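Local atomic coordinates of sulfur oxidation protein soxB (Thermus thermophilus, PDB entry 2WDD), a protein that hydrolyses the sulfur-sulfur bond of cysteine S-thiosulfonate in the Sox sulfur oxidation pathway, using a two-manganese site in a fold of the 5'-nucleotidase family. Residues A[47-53]-A[372-377]; A[52-56]-A[477-481]; A[425-431]-A[506-510]. All blocks are in the same frame, centred on the assembly; numbering follows the deposited sequence.

Contact 1. Residues A[47-53]-A[372-377]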
loop_
_atom_site.group_PDB
_atom_site.type_symbol
_atom_site.label_atom_id
_atom_site.label_comp_id
_atom_site.label_asym_id
_atom_site.label_seq_id
_atom_site.Cartn_x
_atom_site.Cartn_y
_atom_site.Cartn_z
ATOM N N MET A 47 -5.105 8.580 -6.136
ATOM C CA MET A 47 -4.175 9.697 -6.178
ATOM C C MET A 47 -2.989 9.472 -5.253
ATOM O O MET A 47 -3.150 9.012 -4.120
ATOM C CB MET A 47 -4.899 10.976 -5.751
ATOM C CG MET A 47 -4.058 12.232 -5.913
ATOM S SD MET A 47 -4.924 13.692 -5.304
ATOM C CE MET A 47 -4.432 13.599 -3.588
ATOM N N GLU A 48 -1.802 9.855 -5.719
ATOM C CA GLU A 48 -0.619 9.787 -4.879
ATOM C C GLU A 48 -0.703 10.846 -3.785
ATOM O O GLU A 48 -1.461 11.814 -3.883
ATOM C CB GLU A 48 0.657 9.971 -5.709
ATOM C CG GLU A 48 0.857 8.835 -6.706
ATOM C CD GLU A 48 1.053 7.487 -6.023
ATOM O OE1 GLU A 48 1.864 7.397 -5.077
ATOM O OE2 GLU A 48 0.355 6.525 -6.398
ATOM N N PRO A 49 0.088 10.678 -2.717
ATOM C CA PRO A 49 0.016 11.612 -1.592
ATOM C C PRO A 49 0.472 13.012 -1.932
ATOM O O PRO A 49 1.472 13.195 -2.626
ATOM C CB PRO A 49 0.993 11.022 -0.569
ATOM C CG PRO A 49 1.894 10.106 -1.352
ATOM C CD PRO A 49 1.006 9.556 -2.459
ATOM N N PRO A 50 -0.189 14.016 -1.361
ATOM C CA PRO A 50 0.292 15.383 -1.575
ATOM C C PRO A 50 1.571 15.646 -0.758
ATOM O O PRO A 50 2.349 16.544 -1.098
ATOM C CB PRO A 50 -0.866 16.265 -1.080
ATOM C CG PRO A 50 -2.041 15.366 -0.940
ATOM C CD PRO A 50 -1.543 13.958 -0.788
ATOM N N ASN A 51 1.796 14.872 0.311
ATOM C CA ASN A 51 3.004 15.062 1.121
ATOM C C ASN A 51 3.578 13.735 1.557
ATOM O O ASN A 51 2.829 12.818 1.930
ATOM C CB ASN A 51 2.723 15.861 2.398
ATOM C CG ASN A 51 2.080 17.196 2.119
ATOM O OD1 ASN A 51 2.766 18.207 1.932
ATOM N ND2 ASN A 51 0.750 17.210 2.090
ATOM N N LEU A 52 4.907 13.663 1.509
ATOM C CA LEU A 52 5.677 12.533 2.036
ATOM C C LEU A 52 6.803 13.206 2.819
ATOM O O LEU A 52 7.918 13.383 2.326
ATOM C CB LEU A 52 6.218 11.628 0.935
ATOM C CG LEU A 52 5.186 10.717 0.259
ATOM C CD1 LEU A 52 5.832 10.011 -0.943
ATOM C CD2 LEU A 52 4.679 9.683 1.275
ATOM N N ILE A 53 6.456 13.662 4.015
ATOM C CA ILE A 53 7.371 14.413 4.857
ATOM C C ILE A 53 8.477 13.547 5.425
ATOM O O ILE A 53 8.242 12.434 5.889
ATOM C CB ILE A 53 6.592 15.142 5.954
ATOM C CG1 ILE A 53 5.611 16.124 5.321
ATOM C CG2 ILE A 53 7.530 15.814 6.955
ATOM C CD1 ILE A 53 4.493 16.567 6.257
ATOM N N TYR A 372 -9.517 11.915 -0.797
ATOM C CA TYR A 372 -8.276 11.160 -0.978
ATOM C C TYR A 372 -7.823 10.667 0.391
ATOM O O TYR A 372 -8.207 11.225 1.422
ATOM C CB TYR A 372 -7.180 12.012 -1.644
ATOM C CG TYR A 372 -6.789 13.252 -0.865
ATOM C CD1 TYR A 372 -5.712 13.232 0.017
ATOM C CD2 TYR A 372 -7.499 14.443 -1.003
ATOM C CE1 TYR A 372 -5.319 14.377 0.699
ATOM C CE2 TYR A 372 -7.133 15.578 -0.310
ATOM C CZ TYR A 372 -6.060 15.537 0.568
ATOM O OH TYR A 372 -5.679 16.666 1.255
ATOM N N LYS A 373 -7.006 9.621 0.382
ATOM C CA LYS A 373 -6.552 8.979 1.605
ATOM C C LYS A 373 -5.077 9.143 1.945
ATOM O O LYS A 373 -4.719 9.331 3.106
ATOM C CB LYS A 373 -6.841 7.471 1.508
ATOM C CG LYS A 373 -6.165 6.633 2.597
ATOM C CD LYS A 373 -6.952 6.734 3.902
ATOM C CE LYS A 373 -6.241 6.040 5.070
ATOM N NZ LYS A 373 -7.199 5.832 6.203
ATOM N N ARG A 374 -4.206 9.027 0.949
ATOM C CA ARG A 374 -2.772 9.053 1.208
ATOM C C ARG A 374 -2.163 10.416 1.488
ATOM O O ARG A 374 -2.430 11.381 0.773
ATOM C CB ARG A 374 -2.009 8.345 0.090
ATOM C CG ARG A 374 -2.310 6.856 -0.020
ATOM C CD ARG A 374 -1.028 6.050 -0.155
ATOM N NE ARG A 374 -0.011 6.488 0.797
ATOM C CZ ARG A 374 1.282 6.603 0.509
ATOM N NH1 ARG A 374 2.132 7.006 1.441
ATOM N NH2 ARG A 374 1.730 6.291 -0.698
ATOM N N ASP A 375 -1.333 10.468 2.531
ATOM C CA ASP A 375 -0.621 11.678 2.932
ATOM C C ASP A 375 0.127 11.366 4.222
ATOM O O ASP A 375 -0.314 10.532 5.006
ATOM C CB ASP A 375 -1.584 12.844 3.197
ATOM C CG ASP A 375 -0.847 14.157 3.446
ATOM O OD1 ASP A 375 -0.251 14.655 2.472
ATOM O OD2 ASP A 375 -0.784 14.647 4.605
ATOM N N THR A 376 1.211 12.075 4.501
ATOM C CA THR A 376 1.877 11.816 5.781
ATOM C C THR A 376 0.951 12.104 6.966
ATOM O O THR A 376 0.968 11.380 7.967
ATOM C CB THR A 376 3.133 12.691 5.918
ATOM O OG1 THR A 376 4.018 12.422 4.829
ATOM C CG2 THR A 376 3.854 12.411 7.254
ATOM N N LEU A 377 0.204 13.204 6.883
ATOM C CA LEU A 377 -0.517 13.720 8.030
ATOM C C LEU A 377 -2.020 13.863 8.004
ATOM O O LEU A 377 -2.656 13.845 9.069
ATOM C CB LEU A 377 0.043 15.113 8.369
ATOM C CG LEU A 377 1.559 15.181 8.580
ATOM C CD1 LEU A 377 1.983 16.642 8.706
ATOM C CD2 LEU A 377 1.952 14.393 9.832
HETATM O O HOH W 1 -3.921 10.704 -1.697
#
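Asn-51 ND2 donates to Asp-375 OD1 at 2.8 Å, a nearly straight bond (165°). The donor reaches the syn side of the carboxylate oxygen, while the amide and carboxylate planes stand almost perpendicular. With CG anti to its own backbone nitrogen (chi1 -173°), Asp-375 carries its carboxylate alongside the Asn-51 side chain. The other oxygen, OD2, closes an Asx turn by accepting Leu-377 N and is also held by Tyr-555 OH and Tyr-378 N; a second bond from Asn-51 ND2 goes to Arg-556 O.

Thr-376 grips the opposing backbone twice. Its N donates to Asn-51 O at 3.1 Å, and its OG1 accepts Ile-53 N at 2.9 Å. Beyond this pair, Ile-53 CD1 meets Leu-377 CD1 at 3.5 Å, and both side chains rest on Val-550.

At the opposite end the contact is apolar. The chain of Met-47 bends at chi3 (87°), bringing its methyl over one face of the Tyr-372 ring, with CE 4.0 Å from the centroid: a CH-pi contact with the sulfur oblique. Pro-50 CG approaches the same ring obliquely at CE1. In one of its two conformers, Arg-374 lies alongside Pro-49, whose CG and CD cover one guanidinium face (CD 3.8 Å from NH2), and its NH1 forms a salt bridge with Asp-465. Water 1 lies 3.1 Å from Met-47 O and 3.0 Å from Arg-374 O, placed to donate to either, though more acceptors surround it than it has protons.

A mixture of backbone and side-chain bonds thus ties the loop after strand 29-34 to the loop before helix 380-392, with Arg-374 beside the manganese ligand His-288. The buried Asp-375 carboxylate, surrounded by N-H and hydroxyl donors, is probably stabilised in its charged form.

Contact 2. Residues A[52-56]-A[477-481]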
loop_
_atom_site.group_PDB
_atom_site.type_symbol
_atom_site.label_atom_id
_atom_site.label_comp_id
_atom_site.label_asym_id
_atom_site.label_seq_id
_atom_site.Cartn_x
_atom_site.Cartn_y
_atom_site.Cartn_z
ATOM N N LEU A 52 4.907 13.663 1.509
ATOM C CA LEU A 52 5.677 12.533 2.036
ATOM C C LEU A 52 6.803 13.206 2.819
ATOM O O LEU A 52 7.918 13.383 2.326
ATOM C CB LEU A 52 6.218 11.628 0.935
ATOM C CG LEU A 52 5.186 10.717 0.259
ATOM C CD1 LEU A 52 5.832 10.011 -0.943
ATOM C CD2 LEU A 52 4.679 9.683 1.275
ATOM N N ILE A 53 6.456 13.662 4.015
ATOM C CA ILE A 53 7.371 14.413 4.857
ATOM C C ILE A 53 8.477 13.547 5.425
ATOM O O ILE A 53 8.242 12.434 5.889
ATOM C CB ILE A 53 6.592 15.142 5.954
ATOM C CG1 ILE A 53 5.611 16.124 5.321
ATOM C CG2 ILE A 53 7.530 15.814 6.955
ATOM C CD1 ILE A 53 4.493 16.567 6.257
ATOM N N ALA A 54 9.691 14.086 5.411
ATOM C CA ALA A 54 10.843 13.363 5.915
ATOM C C ALA A 54 11.755 14.321 6.645
ATOM O O ALA A 54 11.730 15.517 6.388
ATOM C CB ALA A 54 11.598 12.740 4.771
ATOM N N PRO A 55 12.586 13.796 7.556
ATOM C CA PRO A 55 13.557 14.689 8.188
ATOM C C PRO A 55 14.575 15.051 7.106
ATOM O O PRO A 55 14.697 14.354 6.095
ATOM C CB PRO A 55 14.211 13.795 9.249
ATOM C CG PRO A 55 14.095 12.422 8.702
ATOM C CD PRO A 55 12.817 12.381 7.901
ATOM N N LYS A 56 15.278 16.155 7.303
ATOM C CA LYS A 56 16.216 16.645 6.305
ATOM C C LYS A 56 17.110 15.629 5.579
ATOM O O LYS A 56 17.147 15.602 4.351
ATOM C CB LYS A 56 16.986 17.860 6.831
ATOM C CG LYS A 56 16.081 19.067 7.027
ATOM C CD LYS A 56 16.781 20.240 7.709
ATOM C CE LYS A 56 17.983 19.792 8.512
ATOM N NZ LYS A 56 18.705 20.981 9.044
ATOM N N ASP A 477 7.276 19.224 14.073
ATOM C CA ASP A 477 8.604 19.616 13.619
ATOM C C ASP A 477 9.374 18.332 13.386
ATOM O O ASP A 477 9.926 17.751 14.315
ATOM C CB ASP A 477 9.348 20.483 14.640
ATOM C CG ASP A 477 10.713 20.924 14.129
ATOM O OD1 ASP A 477 11.147 20.411 13.074
ATOM O OD2 ASP A 477 11.358 21.771 14.780
ATOM N N PRO A 478 9.375 17.839 12.146
ATOM C CA PRO A 478 10.033 16.573 11.834
ATOM C C PRO A 478 11.515 16.520 12.203
ATOM O O PRO A 478 12.050 15.445 12.491
ATOM C CB PRO A 478 9.837 16.431 10.319
ATOM C CG PRO A 478 9.596 17.805 9.830
ATOM C CD PRO A 478 8.880 18.526 10.940
ATOM N N ASP A 479 12.170 17.677 12.226
ATOM C CA ASP A 479 13.598 17.732 12.515
ATOM C C ASP A 479 13.952 17.887 13.995
ATOM O O ASP A 479 15.132 17.871 14.353
ATOM C CB ASP A 479 14.263 18.834 11.696
ATOM C CG ASP A 479 14.143 18.595 10.203
ATOM O OD1 ASP A 479 14.574 17.517 9.747
ATOM O OD2 ASP A 479 13.648 19.497 9.497
ATOM N N ALA A 480 12.944 18.034 14.849
ATOM C CA ALA A 480 13.190 18.174 16.280
ATOM C C ALA A 480 13.569 16.824 16.885
ATOM O O ALA A 480 13.325 15.773 16.297
ATOM C CB ALA A 480 11.964 18.754 16.981
ATOM N N PRO A 481 14.182 16.841 18.077
ATOM C CA PRO A 481 14.564 15.584 18.722
ATOM C C PRO A 481 13.327 14.822 19.155
ATOM O O PRO A 481 12.265 15.415 19.368
ATOM C CB PRO A 481 15.312 16.048 19.983
ATOM C CG PRO A 481 15.669 17.461 19.764
ATOM C CD PRO A 481 14.641 18.026 18.822
#
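Lys-56 and Asp-479 make the polar link: the backbone N of Lys-56 donates to Asp-479 OD1 at 2.9 Å, close to linear (168°) and along the syn lone pair of the carboxylate. The same oxygen lies 3.4 Å from Pro-55 CA. Asp-479 OD2 forms a salt bridge with Arg-553, whose NH2 also bonds to Ala-54 O, giving the arginine a hold on both segments.

The lysine ammonium makes no contact with the carboxylate: Lys-56 NZ stays 5.3 Å from Asp-479 OD2. It is the aliphatic part of the chain that touches: the two side chains cross at about a right angle, with Lys-56 CG 3.5 Å from Asp-479 OD2.

The apolar part is small. Ile-53 CG2 meets the CG and CB of Pro-478 at 4.1 Å, the two side chains crossing, and Val-550 touches both.

Two bonds within 477-481 hold its shape. Ala-480 N donates to Asp-477 O, closing a type I beta turn, and Asp-479 N to Asp-477 OD1 at 3.0 Å, from above that carboxylate plane, closing an Asx turn. Arg-485 NE, outside the segment, binds Pro-478 O. The Asx turn thus opens the type I turn in the loop of the beta hairpin formed by strands 472-476 and 486-487.

Contact 3. Residues A[425-431]-A[506-510]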
loop_
_atom_site.group_PDB
_atom_site.type_symbol
_atom_site.label_atom_id
_atom_site.label_comp_id
_atom_site.label_asym_id
_atom_site.label_seq_id
_atom_site.Cartn_x
_atom_site.Cartn_y
_atom_site.Cartn_z
ATOM N N THR A 425 -11.902 0.848 4.363
ATOM C CA THR A 425 -11.974 0.362 5.738
ATOM C C THR A 425 -12.163 -1.140 5.872
ATOM O O THR A 425 -12.575 -1.624 6.941
ATOM C CB THR A 425 -13.103 1.086 6.525
ATOM O OG1 THR A 425 -14.383 0.732 5.978
ATOM C CG2 THR A 425 -12.936 2.607 6.494
ATOM N N GLY A 426 -11.870 -1.867 4.799
ATOM C CA GLY A 426 -12.028 -3.308 4.757
ATOM C C GLY A 426 -10.987 -4.103 5.519
ATOM O O GLY A 426 -10.328 -4.983 4.945
ATOM N N PHE A 427 -10.806 -3.779 6.796
ATOM C CA PHE A 427 -9.947 -4.562 7.688
ATOM C C PHE A 427 -10.750 -5.803 8.064
ATOM O O PHE A 427 -11.966 -5.725 8.229
ATOM C CB PHE A 427 -9.737 -3.824 9.021
ATOM C CG PHE A 427 -8.967 -2.542 8.904
ATOM C CD1 PHE A 427 -7.611 -2.500 9.225
ATOM C CD2 PHE A 427 -9.604 -1.364 8.538
ATOM C CE1 PHE A 427 -6.887 -1.301 9.153
ATOM C CE2 PHE A 427 -8.890 -0.166 8.446
ATOM C CZ PHE A 427 -7.530 -0.143 8.719
ATOM N N THR A 428 -10.078 -6.919 8.324
ATOM C CA THR A 428 -10.812 -8.082 8.823
ATOM C C THR A 428 -11.134 -7.847 10.306
ATOM O O THR A 428 -11.859 -8.644 10.917
ATOM C CB THR A 428 -10.004 -9.379 8.679
ATOM O OG1 THR A 428 -8.722 -9.203 9.285
ATOM C CG2 THR A 428 -9.882 -9.803 7.200
ATOM N N TYR A 429 -10.556 -6.790 10.887
ATOM C CA TYR A 429 -10.793 -6.387 12.284
ATOM C C TYR A 429 -11.183 -4.912 12.238
ATOM O O TYR A 429 -10.407 -4.041 12.604
ATOM C CB TYR A 429 -9.544 -6.579 13.159
ATOM C CG TYR A 429 -8.240 -6.047 12.587
ATOM C CD1 TYR A 429 -7.632 -4.919 13.124
ATOM C CD2 TYR A 429 -7.594 -6.716 11.547
ATOM C CE1 TYR A 429 -6.424 -4.444 12.622
ATOM C CE2 TYR A 429 -6.389 -6.233 11.021
ATOM C CZ TYR A 429 -5.802 -5.122 11.579
ATOM O OH TYR A 429 -4.608 -4.656 11.075
ATOM N N PRO A 430 -12.380 -4.620 11.717
ATOM C CA PRO A 430 -12.831 -3.245 11.445
ATOM C C PRO A 430 -13.513 -2.532 12.601
ATOM O O PRO A 430 -14.030 -1.427 12.437
ATOM C CB PRO A 430 -13.846 -3.461 10.324
ATOM C CG PRO A 430 -14.513 -4.761 10.740
ATOM C CD PRO A 430 -13.379 -5.616 11.277
ATOM N N GLU A 431 -13.503 -3.147 13.774
ATOM C CA GLU A 431 -14.170 -2.561 14.923
ATOM C C GLU A 431 -13.757 -1.139 15.264
ATOM O O GLU A 431 -12.571 -0.827 15.370
ATOM C CB GLU A 431 -13.991 -3.454 16.146
ATOM C CG GLU A 431 -14.702 -4.798 16.027
ATOM C CD GLU A 431 -13.881 -5.858 15.293
ATOM O OE1 GLU A 431 -12.739 -5.568 14.865
ATOM O OE2 GLU A 431 -14.382 -6.996 15.155
ATOM N N ALA A 506 -11.232 5.039 17.870
ATOM C CA ALA A 506 -10.157 4.567 16.995
ATOM C C ALA A 506 -10.582 3.279 16.336
ATOM O O ALA A 506 -11.361 2.520 16.901
ATOM C CB ALA A 506 -8.880 4.332 17.801
ATOM N N TYR A 507 -10.038 3.013 15.154
ATOM C CA TYR A 507 -10.289 1.750 14.477
ATOM C C TYR A 507 -9.041 1.413 13.657
ATOM O O TYR A 507 -8.233 2.299 13.349
ATOM C CB TYR A 507 -11.526 1.832 13.561
ATOM C CG TYR A 507 -11.311 2.636 12.301
ATOM C CD1 TYR A 507 -10.991 1.999 11.107
ATOM C CD2 TYR A 507 -11.498 4.017 12.280
ATOM C CE1 TYR A 507 -10.813 2.702 9.941
ATOM C CE2 TYR A 507 -11.289 4.747 11.104
ATOM C CZ TYR A 507 -10.958 4.064 9.935
ATOM O OH TYR A 507 -10.770 4.724 8.740
ATOM N N GLY A 508 -8.874 0.133 13.348
ATOM C CA GLY A 508 -7.764 -0.339 12.522
ATOM C C GLY A 508 -6.397 -0.410 13.180
ATOM O O GLY A 508 -5.377 -0.491 12.474
ATOM N N GLY A 509 -6.349 -0.423 14.511
ATOM C CA GLY A 509 -5.087 -0.472 15.221
ATOM C C GLY A 509 -5.209 -1.029 16.625
ATOM O O GLY A 509 -6.067 -1.874 16.893
ATOM N N ARG A 510 -4.348 -0.550 17.514
ATOM C CA ARG A 510 -4.288 -1.031 18.893
ATOM C C ARG A 510 -4.412 0.061 19.941
ATOM O O ARG A 510 -4.165 -0.183 21.121
ATOM C CB ARG A 510 -2.933 -1.702 19.130
ATOM C CG ARG A 510 -2.768 -2.997 18.410
ATOM C CD ARG A 510 -1.353 -3.505 18.573
ATOM N NE ARG A 510 -1.202 -4.768 17.890
ATOM C CZ ARG A 510 -0.165 -5.576 18.043
ATOM N NH1 ARG A 510 0.820 -5.250 18.872
ATOM N NH2 ARG A 510 -0.135 -6.719 17.378
HETATM O O HOH W 2 -10.326 -1.997 14.401
HETATM O O HOH W 3 -4.050 -2.148 10.976
#
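Over one face of the Phe-427 ring lies Gly-508 CA, 3.9 Å from the centroid, a CH-pi contact displaced toward the rim. Phe-427 CE2 comes to the edge of the Tyr-507 ring, 3.8 Å from CE1, with the two planes almost perpendicular (89°). Tyr-429 has Phe-427 CD1 over one of its faces and Gly-509 N near its edge. A CB on Gly-508 would run into Phe-427 CZ, and its positive phi (76°) also favours glycine. Replacing Phe-427 by alanine is likely to open a gap against Gly-508 CA and take the neighbouring ring from the edge of Tyr-507 and the face of Tyr-429.

Polar links are made by water. Water 2 donates to Tyr-429 O and Glu-431 O, both at 2.7 Å, and accepts Gly-508 N. Water 3 joins Tyr-429 OH to Gly-508 O, 2.6 Å from each; that hydroxyl also bonds to His-226 ND1. Thr-425 CG2 touches Tyr-507 OH, while its own hydroxyl bonds to Leu-421 O.

The contact joins the turn between helix 418-425 and strand 431-438 to the end of the antiparallel neighbour strand 501-507, with Ile-526 of helix 526-537 against both Thr-425 and Tyr-507.

Overall arrangement
Contacts 1 and 2 start from the same loop, sharing Leu-52 and Ile-53, with centres 15 Å apart; they tie 47-56 to two separate parts of the C-terminal half. Both segments of contact 3 belong to the 5'-nucleotidase C-terminal domain; its nearest atoms are about 5 Å from contact 1 and about 17 Å from contact 2. Contacts 1 and 3 approach the manganese site: the Arg-374 side chain is about 4 Å from that of His-288 and about 9 Å from a manganese ion, while the Tyr-429 and His-163 side chains are about 7 Å apart. The Pro-430 side chain is about 7 Å from a bound tertiary-butyl alcohol. Contact 2 packs away from the metals.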